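Local coordinates for protein endo-1,3-beta-glucanase, family GH16 (Zobellia galactanivorans, PDB 5FUI) that probably anchors a marine bacterial laminarinase to its polysaccharide, acting as a family 6 carbohydrate-binding module that binds laminarin, at residues A[114-119]-A[123-128]; A[60-65]-A[73-78]; A[90-93]-A[98-101]. All blocks are in the same frame, centred on the assembly; numbering follows the deposited sequence.

Contact 1: A[114-119]-A[123-128]; sequences FGLYSI and WNINWI. With MG (magnesium ion), chain E; APY (2-aminomethyl-pyridine), chain C.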
loop_
_atom_site.group_PDB
_atom_site.type_symbol
_atom_site.label_atom_id
_atom_site.label_comp_id
_atom_site.label_asym_id
_atom_site.label_seq_id
_atom_site.Cartn_x
_atom_site.Cartn_y
_atom_site.Cartn_z
ATOM N N PHE A 114 10.138 -0.762 1.454
ATOM C CA PHE A 114 8.974 -0.286 0.672
ATOM C C PHE A 114 8.083 0.579 1.544
ATOM O O PHE A 114 7.726 0.139 2.654
ATOM C CB PHE A 114 8.269 -1.535 0.150
ATOM C CG PHE A 114 7.023 -1.282 -0.692
ATOM C CD1 PHE A 114 7.104 -0.932 -2.040
ATOM C CD2 PHE A 114 5.794 -1.472 -0.125
ATOM C CE1 PHE A 114 5.940 -0.713 -2.761
ATOM C CE2 PHE A 114 4.642 -1.280 -0.859
ATOM C CZ PHE A 114 4.716 -0.877 -2.161
ATOM N N GLY A 115 7.761 1.822 1.130
ATOM C CA GLY A 115 7.027 2.725 1.966
ATOM C C GLY A 115 5.718 3.162 1.308
ATOM O O GLY A 115 5.690 3.398 0.095
ATOM N N LEU A 116 4.660 3.286 2.122
ATOM C CA LEU A 116 3.378 3.881 1.685
ATOM C C LEU A 116 3.110 5.102 2.538
ATOM O O LEU A 116 3.228 5.000 3.763
ATOM C CB LEU A 116 2.189 2.858 1.891
ATOM C CG LEU A 116 2.397 1.586 1.063
ATOM C CD1 LEU A 116 1.176 0.693 1.286
ATOM C CD2 LEU A 116 2.592 1.957 -0.387
ATOM N N TYR A 117 2.843 6.228 1.888
ATOM C CA TYR A 117 2.711 7.452 2.647
ATOM C C TYR A 117 1.379 8.075 2.300
ATOM O O TYR A 117 1.090 8.353 1.121
ATOM C CB TYR A 117 3.868 8.405 2.200
ATOM C CG TYR A 117 4.306 9.397 3.257
ATOM C CD1 TYR A 117 3.433 10.364 3.723
ATOM C CD2 TYR A 117 5.602 9.318 3.848
ATOM C CE1 TYR A 117 3.822 11.293 4.708
ATOM C CE2 TYR A 117 6.009 10.212 4.800
ATOM C CZ TYR A 117 5.156 11.227 5.194
ATOM O OH TYR A 117 5.604 12.080 6.200
ATOM N N SER A 118 0.560 8.345 3.302
ATOM C CA SER A 118 -0.751 8.928 3.071
ATOM C C SER A 118 -0.659 10.428 2.797
ATOM O O SER A 118 -0.268 11.229 3.667
ATOM C CB SER A 118 -1.594 8.711 4.316
ATOM O OG SER A 118 -2.903 9.262 4.101
ATOM N N ILE A 119 -1.015 10.778 1.584
ATOM C CA ILE A 119 -1.150 12.188 1.194
ATOM C C ILE A 119 -2.473 12.736 1.678
ATOM O O ILE A 119 -2.520 13.876 2.222
ATOM C CB ILE A 119 -1.094 12.296 -0.348
ATOM C CG1 ILE A 119 0.331 11.863 -0.793
ATOM C CG2 ILE A 119 -1.449 13.736 -0.817
ATOM C CD1 ILE A 119 0.380 11.621 -2.322
ATOM N N TRP A 123 -8.771 6.301 4.060
ATOM C CA TRP A 123 -8.735 5.064 3.280
ATOM C C TRP A 123 -8.157 3.963 4.128
ATOM O O TRP A 123 -7.465 4.220 5.160
ATOM C CB TRP A 123 -7.933 5.237 1.950
ATOM C CG TRP A 123 -6.506 5.739 2.193
ATOM C CD1 TRP A 123 -6.141 7.045 2.456
ATOM C CD2 TRP A 123 -5.277 4.940 2.248
ATOM N NE1 TRP A 123 -4.756 7.147 2.605
ATOM C CE2 TRP A 123 -4.209 5.859 2.525
ATOM C CE3 TRP A 123 -4.968 3.567 2.101
ATOM C CZ2 TRP A 123 -2.893 5.438 2.654
ATOM C CZ3 TRP A 123 -3.605 3.179 2.176
ATOM C CH2 TRP A 123 -2.613 4.111 2.462
ATOM N N ASN A 124 -8.554 2.717 3.751
ATOM C CA ASN A 124 -8.057 1.491 4.461
ATOM C C ASN A 124 -7.248 0.656 3.491
ATOM O O ASN A 124 -7.508 0.743 2.231
ATOM C CB ASN A 124 -9.202 0.637 4.950
ATOM C CG ASN A 124 -10.025 1.268 6.086
ATOM O OD1 ASN A 124 -11.207 0.849 6.278
ATOM N ND2 ASN A 124 -9.503 2.234 6.770
ATOM N N ILE A 125 -6.332 -0.190 3.969
ATOM C CA ILE A 125 -5.656 -1.115 3.069
ATOM C C ILE A 125 -5.452 -2.484 3.736
ATOM O O ILE A 125 -5.061 -2.562 4.900
ATOM C CB ILE A 125 -4.312 -0.486 2.580
ATOM C CG1 ILE A 125 -3.606 -1.494 1.686
ATOM C CG2 ILE A 125 -3.408 -0.063 3.817
ATOM C CD1 ILE A 125 -2.491 -0.851 0.850
ATOM N N ASN A 126 -5.712 -3.524 2.954
ATOM C CA ASN A 126 -5.678 -4.901 3.412
ATOM C C ASN A 126 -4.296 -5.556 3.074
ATOM O O ASN A 126 -3.627 -6.148 3.967
ATOM C CB ASN A 126 -6.845 -5.713 2.777
ATOM C CG ASN A 126 -6.894 -7.168 3.198
ATOM O OD1 ASN A 126 -6.216 -7.597 4.104
ATOM N ND2 ASN A 126 -7.756 -7.949 2.516
ATOM N N TRP A 127 -3.855 -5.384 1.820
ATOM C CA TRP A 127 -2.599 -5.988 1.389
ATOM C C TRP A 127 -2.134 -5.270 0.127
ATOM O O TRP A 127 -2.833 -4.478 -0.478
ATOM C CB TRP A 127 -2.726 -7.545 1.126
ATOM C CG TRP A 127 -3.889 -8.015 0.335
ATOM C CD1 TRP A 127 -4.995 -8.731 0.819
ATOM C CD2 TRP A 127 -4.094 -7.858 -1.104
ATOM N NE1 TRP A 127 -5.877 -9.013 -0.246
ATOM C CE2 TRP A 127 -5.374 -8.532 -1.417
ATOM C CE3 TRP A 127 -3.352 -7.262 -2.175
ATOM C CZ2 TRP A 127 -5.857 -8.641 -2.710
ATOM C CZ3 TRP A 127 -3.920 -7.338 -3.470
ATOM C CH2 TRP A 127 -5.133 -7.981 -3.718
ATOM N N ILE A 128 -0.881 -5.601 -0.202
ATOM C CA ILE A 128 -0.169 -5.179 -1.383
ATOM C C ILE A 128 0.261 -6.465 -2.140
ATOM O O ILE A 128 0.679 -7.454 -1.495
ATOM C CB ILE A 128 1.103 -4.335 -1.049
ATOM C CG1 ILE A 128 0.757 -3.136 -0.139
ATOM C CG2 ILE A 128 1.794 -3.886 -2.349
ATOM C CD1 ILE A 128 1.233 -3.323 1.288
HETATM MG MG MG E . -4.405 -7.679 5.616
HETATM N N APY C . 8.716 6.071 2.866
HETATM C CM APY C . 7.492 5.898 3.624
HETATM C C2 APY C . 8.173 6.371 4.897
HETATM C C3 APY C . 8.010 7.680 5.283
HETATM C C4 APY C . 8.687 8.195 6.415
HETATM C C5 APY C . 9.611 7.370 7.081
HETATM C C6 APY C . 9.784 6.055 6.680
HETATM N N1 APY C . 9.102 5.601 5.569
HETATM O O HOH W 1 -4.726 -9.874 6.357
#

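Contact 2: A[60-65]-A[73-78]; sequences IEYRVA and FSSDLE. With APY (2-aminomethyl-pyridine), chain C.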
loop_
_atom_site.group_PDB
_atom_site.type_symbol
_atom_site.label_atom_id
_atom_site.label_comp_id
_atom_site.label_asym_id
_atom_site.label_seq_id
_atom_site.Cartn_x
_atom_site.Cartn_y
_atom_site.Cartn_z
ATOM N N ILE A 60 1.943 -3.482 -9.294
ATOM C CA ILE A 60 1.786 -3.468 -7.836
ATOM C C ILE A 60 0.298 -3.116 -7.574
ATOM O O ILE A 60 -0.222 -2.086 -7.998
ATOM C CB ILE A 60 2.692 -2.475 -7.108
ATOM C CG1 ILE A 60 4.201 -2.652 -7.586
ATOM C CG2 ILE A 60 2.503 -2.715 -5.601
ATOM C CD1 ILE A 60 5.156 -1.758 -6.767
ATOM N N GLU A 61 -0.356 -4.080 -6.916
ATOM C CA GLU A 61 -1.811 -4.010 -6.590
ATOM C C GLU A 61 -1.989 -3.688 -5.143
ATOM O O GLU A 61 -1.193 -4.150 -4.313
ATOM C CB GLU A 61 -2.499 -5.357 -6.828
ATOM C CG GLU A 61 -2.653 -5.751 -8.319
ATOM C CD GLU A 61 -3.075 -7.183 -8.366
ATOM O OE1 GLU A 61 -2.192 -8.058 -8.206
ATOM O OE2 GLU A 61 -4.320 -7.469 -8.521
ATOM N N TYR A 62 -3.026 -2.913 -4.841
ATOM C CA TYR A 62 -3.341 -2.471 -3.491
ATOM C C TYR A 62 -4.799 -2.739 -3.218
ATOM O O TYR A 62 -5.682 -2.252 -3.951
ATOM C CB TYR A 62 -3.057 -0.933 -3.282
ATOM C CG TYR A 62 -1.632 -0.557 -3.623
ATOM C CD1 TYR A 62 -1.234 -0.255 -4.893
ATOM C CD2 TYR A 62 -0.655 -0.557 -2.595
ATOM C CE1 TYR A 62 0.104 0.089 -5.151
ATOM C CE2 TYR A 62 0.690 -0.222 -2.843
ATOM C CZ TYR A 62 1.037 0.072 -4.107
ATOM O OH TYR A 62 2.334 0.436 -4.351
ATOM N N ARG A 63 -5.063 -3.548 -2.188
ATOM C CA ARG A 63 -6.440 -3.915 -1.792
ATOM C C ARG A 63 -6.908 -2.922 -0.786
ATOM O O ARG A 63 -6.437 -2.877 0.359
ATOM C CB ARG A 63 -6.474 -5.351 -1.300
ATOM C CG ARG A 63 -7.871 -5.955 -0.990
ATOM C CD ARG A 63 -8.605 -6.085 -2.341
ATOM N NE ARG A 63 -9.879 -6.807 -2.144
ATOM C CZ ARG A 63 -10.777 -6.973 -3.121
ATOM N NH1 ARG A 63 -10.563 -6.471 -4.364
ATOM N NH2 ARG A 63 -11.938 -7.617 -2.861
ATOM N N VAL A 64 -7.793 -2.031 -1.244
ATOM C CA VAL A 64 -8.139 -0.768 -0.502
ATOM C C VAL A 64 -9.655 -0.592 -0.343
ATOM O O VAL A 64 -10.432 -1.178 -1.099
ATOM C CB VAL A 64 -7.544 0.496 -1.195
ATOM C CG1 VAL A 64 -5.996 0.425 -1.102
ATOM C CG2 VAL A 64 -8.005 0.651 -2.645
ATOM N N ALA A 65 -10.073 0.242 0.617
ATOM C CA ALA A 65 -11.472 0.606 0.768
ATOM C C ALA A 65 -11.572 2.024 1.240
ATOM O O ALA A 65 -10.643 2.536 1.938
ATOM C CB ALA A 65 -12.060 -0.295 1.871
ATOM N N PHE A 73 -2.364 8.013 -1.676
ATOM C CA PHE A 73 -1.082 7.676 -1.043
ATOM C C PHE A 73 -0.000 7.511 -2.094
ATOM O O PHE A 73 -0.299 7.328 -3.293
ATOM C CB PHE A 73 -1.183 6.427 -0.133
ATOM C CG PHE A 73 -1.595 5.163 -0.847
ATOM C CD1 PHE A 73 -3.003 4.814 -0.923
ATOM C CD2 PHE A 73 -0.622 4.289 -1.368
ATOM C CE1 PHE A 73 -3.325 3.613 -1.511
ATOM C CE2 PHE A 73 -0.985 3.095 -1.964
ATOM C CZ PHE A 73 -2.332 2.729 -2.008
ATOM N N SER A 74 1.247 7.654 -1.641
ATOM C CA SER A 74 2.427 7.420 -2.543
ATOM C C SER A 74 3.142 6.169 -2.090
ATOM O O SER A 74 3.073 5.778 -0.925
ATOM C CB SER A 74 3.409 8.608 -2.498
ATOM O OG SER A 74 3.909 8.760 -1.138
ATOM N N SER A 75 3.762 5.516 -3.057
ATOM C CA SER A 75 4.646 4.360 -2.763
ATOM C C SER A 75 6.094 4.734 -3.165
ATOM O O SER A 75 6.326 5.491 -4.121
ATOM C CB SER A 75 4.227 3.082 -3.474
ATOM O OG SER A 75 4.120 3.359 -4.853
ATOM N N ASP A 76 7.056 4.215 -2.369
ATOM C CA ASP A 76 8.461 4.542 -2.617
ATOM C C ASP A 76 9.381 3.464 -2.128
ATOM O O ASP A 76 8.958 2.601 -1.333
ATOM C CB ASP A 76 8.814 5.877 -1.925
ATOM C CG ASP A 76 8.955 5.742 -0.454
ATOM O OD1 ASP A 76 10.001 5.317 0.025
ATOM O OD2 ASP A 76 7.966 5.975 0.306
ATOM N N LEU A 77 10.621 3.486 -2.632
ATOM C CA LEU A 77 11.666 2.599 -2.127
ATOM C C LEU A 77 12.758 3.434 -1.425
ATOM O O LEU A 77 13.109 4.569 -1.876
ATOM C CB LEU A 77 12.313 1.869 -3.329
ATOM C CG LEU A 77 11.349 1.064 -4.187
ATOM C CD1 LEU A 77 12.126 0.485 -5.370
ATOM C CD2 LEU A 77 10.501 0.065 -3.370
ATOM N N GLU A 78 13.242 2.859 -0.306
ATOM C CA GLU A 78 14.387 3.464 0.440
ATOM C C GLU A 78 14.121 4.869 0.882
ATOM O O GLU A 78 14.921 5.815 0.599
ATOM C CB GLU A 78 15.675 3.408 -0.444
ATOM C CG GLU A 78 16.059 1.956 -0.750
ATOM C CD GLU A 78 16.452 1.243 0.583
ATOM O OE1 GLU A 78 17.326 1.721 1.350
ATOM O OE2 GLU A 78 15.886 0.219 0.981
HETATM N N APY C . 8.716 6.071 2.866
HETATM C CM APY C . 7.492 5.898 3.624
HETATM C C2 APY C . 8.173 6.371 4.897
HETATM C C3 APY C . 8.010 7.680 5.283
HETATM C C4 APY C . 8.687 8.195 6.415
HETATM C C5 APY C . 9.611 7.370 7.081
HETATM C C6 APY C . 9.784 6.055 6.680
HETATM N N1 APY C . 9.102 5.601 5.569
#

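Contact 3: A[90-93]-A[98-101]; sequences PNTG and WTTV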
loop_
_atom_site.group_PDB
_atom_site.type_symbol
_atom_site.label_atom_id
_atom_site.label_comp_id
_atom_site.label_asym_id
_atom_site.label_seq_id
_atom_site.Cartn_x
_atom_site.Cartn_y
_atom_site.Cartn_z
ATOM N N PRO A 90 -10.620 4.731 -4.605
ATOM C CA PRO A 90 -12.001 5.013 -4.928
ATOM C C PRO A 90 -12.847 5.103 -3.684
ATOM O O PRO A 90 -12.567 4.454 -2.675
ATOM C CB PRO A 90 -12.441 3.781 -5.784
ATOM C CG PRO A 90 -11.077 3.343 -6.391
ATOM C CD PRO A 90 -10.115 3.493 -5.251
ATOM N N ASN A 91 -13.924 5.864 -3.799
ATOM C CA ASN A 91 -14.992 5.794 -2.775
ATOM C C ASN A 91 -15.817 4.518 -3.036
ATOM O O ASN A 91 -16.627 4.416 -4.002
ATOM C CB ASN A 91 -15.865 7.015 -2.832
ATOM C CG ASN A 91 -16.886 7.012 -1.717
ATOM O OD1 ASN A 91 -17.233 5.984 -1.159
ATOM N ND2 ASN A 91 -17.397 8.254 -1.373
ATOM N N THR A 92 -15.477 3.458 -2.332
ATOM C CA THR A 92 -16.122 2.157 -2.530
ATOM C C THR A 92 -17.395 2.062 -1.698
ATOM O O THR A 92 -18.076 1.033 -1.748
ATOM C CB THR A 92 -15.181 1.016 -2.063
ATOM O OG1 THR A 92 -14.929 1.195 -0.648
ATOM C CG2 THR A 92 -13.821 1.057 -2.849
ATOM N N GLY A 93 -17.717 3.213 -1.013
ATOM C CA GLY A 93 -18.989 3.296 -0.239
ATOM C C GLY A 93 -19.009 2.560 1.073
ATOM O O GLY A 93 -20.099 2.417 1.652
ATOM N N TRP A 98 -14.146 -3.571 -0.389
ATOM C CA TRP A 98 -12.750 -3.575 -0.896
ATOM C C TRP A 98 -12.705 -3.599 -2.384
ATOM O O TRP A 98 -13.603 -4.146 -3.059
ATOM C CB TRP A 98 -12.063 -4.858 -0.352
ATOM C CG TRP A 98 -11.984 -4.792 1.124
ATOM C CD1 TRP A 98 -12.870 -5.368 2.060
ATOM C CD2 TRP A 98 -10.983 -4.049 1.864
ATOM N NE1 TRP A 98 -12.488 -4.987 3.344
ATOM C CE2 TRP A 98 -11.356 -4.181 3.285
ATOM C CE3 TRP A 98 -9.842 -3.326 1.523
ATOM C CZ2 TRP A 98 -10.610 -3.569 4.306
ATOM C CZ3 TRP A 98 -9.152 -2.652 2.572
ATOM C CH2 TRP A 98 -9.491 -2.820 3.935
ATOM N N THR A 99 -11.623 -3.003 -2.933
ATOM C CA THR A 99 -11.367 -3.000 -4.362
ATOM C C THR A 99 -9.855 -3.020 -4.582
ATOM O O THR A 99 -9.099 -2.692 -3.644
ATOM C CB THR A 99 -12.059 -1.749 -5.036
ATOM O OG1 THR A 99 -12.097 -2.031 -6.446
ATOM C CG2 THR A 99 -11.243 -0.450 -4.745
ATOM N N THR A 100 -9.419 -3.405 -5.763
ATOM C CA THR A 100 -7.981 -3.446 -6.027
ATOM C C THR A 100 -7.557 -2.425 -7.065
ATOM O O THR A 100 -8.051 -2.422 -8.208
ATOM C CB THR A 100 -7.596 -4.846 -6.532
ATOM O OG1 THR A 100 -8.006 -5.828 -5.542
ATOM C CG2 THR A 100 -6.057 -4.978 -6.646
ATOM N N VAL A 101 -6.725 -1.468 -6.621
ATOM C CA VAL A 101 -6.141 -0.510 -7.575
ATOM C C VAL A 101 -4.693 -0.927 -7.820
ATOM O O VAL A 101 -4.111 -1.747 -7.091
ATOM C CB VAL A 101 -6.248 0.963 -7.054
ATOM C CG1 VAL A 101 -7.759 1.363 -6.930
ATOM C CG2 VAL A 101 -5.461 1.120 -5.708
#

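Contact 1: A[114-119]-A[123-128]
Leu116 and Ile128 meet tip to tip in the core of the CBM6 beta-sandwich, where strand 110-118 of one sheet faces strand 124-131 of the other. The two short strand segments run antiparallel at 163° with their axes 11.2 Å apart, a spacing bridged by side chains. The bump on one side is a single methyl: Leu116 CD1 fits the notch between two isoleucine ends, 4.0 Å from Ile125 CD1 and from Ile128 CD1. Ile128 presents a second branch further along: its CG2, anti to the backbone N, slides past the Phe114 ring and lies 4.1 Å from Phe114 CE2. At the other end the broad indole of Trp123 spans the gap between the sheets, with the Phe73 ring stacked on it. The two outer flanks of the contact carry sites. Gly115 and Tyr117 border an aminomethyl-pyridine, with Gly115 CA 3.6 Å from the ligand CM, while Asn126 chelates magnesium through O and OD1, joined by Glu14, Glu16 and Glu34. Ser118 OG, which also bonds to Asn40 O, accepts a hydrogen bond from Trp123 NE1, 3.2 Å away, with 148° at the hydrogen and the oxygen 17° out of the indole plane.

Contact 2: A[60-65]-A[73-78]
Phe73 drives its edge into the face of Tyr62, a T-shaped stack with centroids 5.1 Å apart and planes at 73°. Phe73 CE2 and CZ do the touching: CE2 sits over the rim of the tyrosine ring, 3.7 Å from Tyr62 CD2, and CZ lies equally close to Tyr62 CG. The phenyl ring reaches this place because its CG is turned between the backbone N and the carbonyl carbon (chi1 61°). Beside the stack, Val64 CG1 packs obliquely against the same ring at 4.2 Å from Phe73 CE1. At the far end of the tyrosine, Tyr62 OH lies 3.4 Å from Ser75 CB. Both this hydroxyl and Ser75 OG hydrogen-bond to a single side-chain oxygen, Gln103 OE1, which links the hydroxyls of Tyr62 and Ser75. Further out, Asp76 lies on the outer side of its strand and receives the ligand amine at OD2, 2.7 Å from the ligand N, and weakly at OD1; Gly80 N holds OD1 as well. The contact crosses the beta-sandwich, with strand 56-66 flanked by 124-131 and 97-107 in one sheet, and strand 72-77 flanked by 110-118 and 82-88 in the other.

Contact 3: A[90-93]-A[98-101]
Methyl and methylene groups carry this contact, in which the loop after strand 82-88 leans on strand 97-107. Thr92 CG2 approaches Thr99 CG2 to 3.5 Å, methyl against methyl, with the two side chains crossing. On Thr99 this methyl lies between the backbone N and the carbonyl carbon, while OG1 is anti to the N (chi1 -163°); the carbon branch is thus the one that meets the loop. Pro90 supplies the second patch, its ring sliding alongside Val101. Pro90 CD lies 3.6 Å from Val101 CG1 and 4.1 Å from Thr99 CG2. The Thr99 methyl is therefore shared by Pro90 and Thr92.

The polar groups bond within the loop and to its surroundings. Asn91 OD1 accepts from Gly93 N at 2.8 Å, closing an Asx turn; the donor lies in the carbonyl plane, and the bond is bent to 137° at the hydrogen. Asn91 ND2 is bonded to Asp69, which ties the turn to another loop. Thr92 OG1 has two backbone oxygens as partners, Asn97 O and Ser66 O, which must share its single hydrogen, and its methyl is left to face Thr99.

Backbone bonds of the sheet fix the other partner, since Thr99 and Val101 pair with Val64 and Tyr62 of strand 56-66. This is surface packing on an outermost strand, its centre about 13 Å from the centre of the chain. With apolar carbons as the direct link and the hydrogen bonds of each side made to other partners, the loop's shape is probably set by its own turn and anchors, and the strand offers it a small apolar surface.

Overall arrangement
Contacts 1 and 2 lie side by side in the core, their centres 5 Å apart, and each joins the two facing sheets of the beta-sandwich. Their strands are neighbours on both sides: 56-66 pairs with 124-131, and 72-77 with 110-118. The centre of contact 3 is about 13 Å from that of contact 1 and about 14 Å from that of contact 2, at the edge strand 97-107, which is bonded to 56-66. Along the chain the order is contact 2, contact 3, contact 1. Residues 73-78 and 114-119 both reach the same bound aminomethyl-pyridine, whereas 123-128 holds magnesium on the opposite sheet, so the shared core separates a ligand pocket from a metal site.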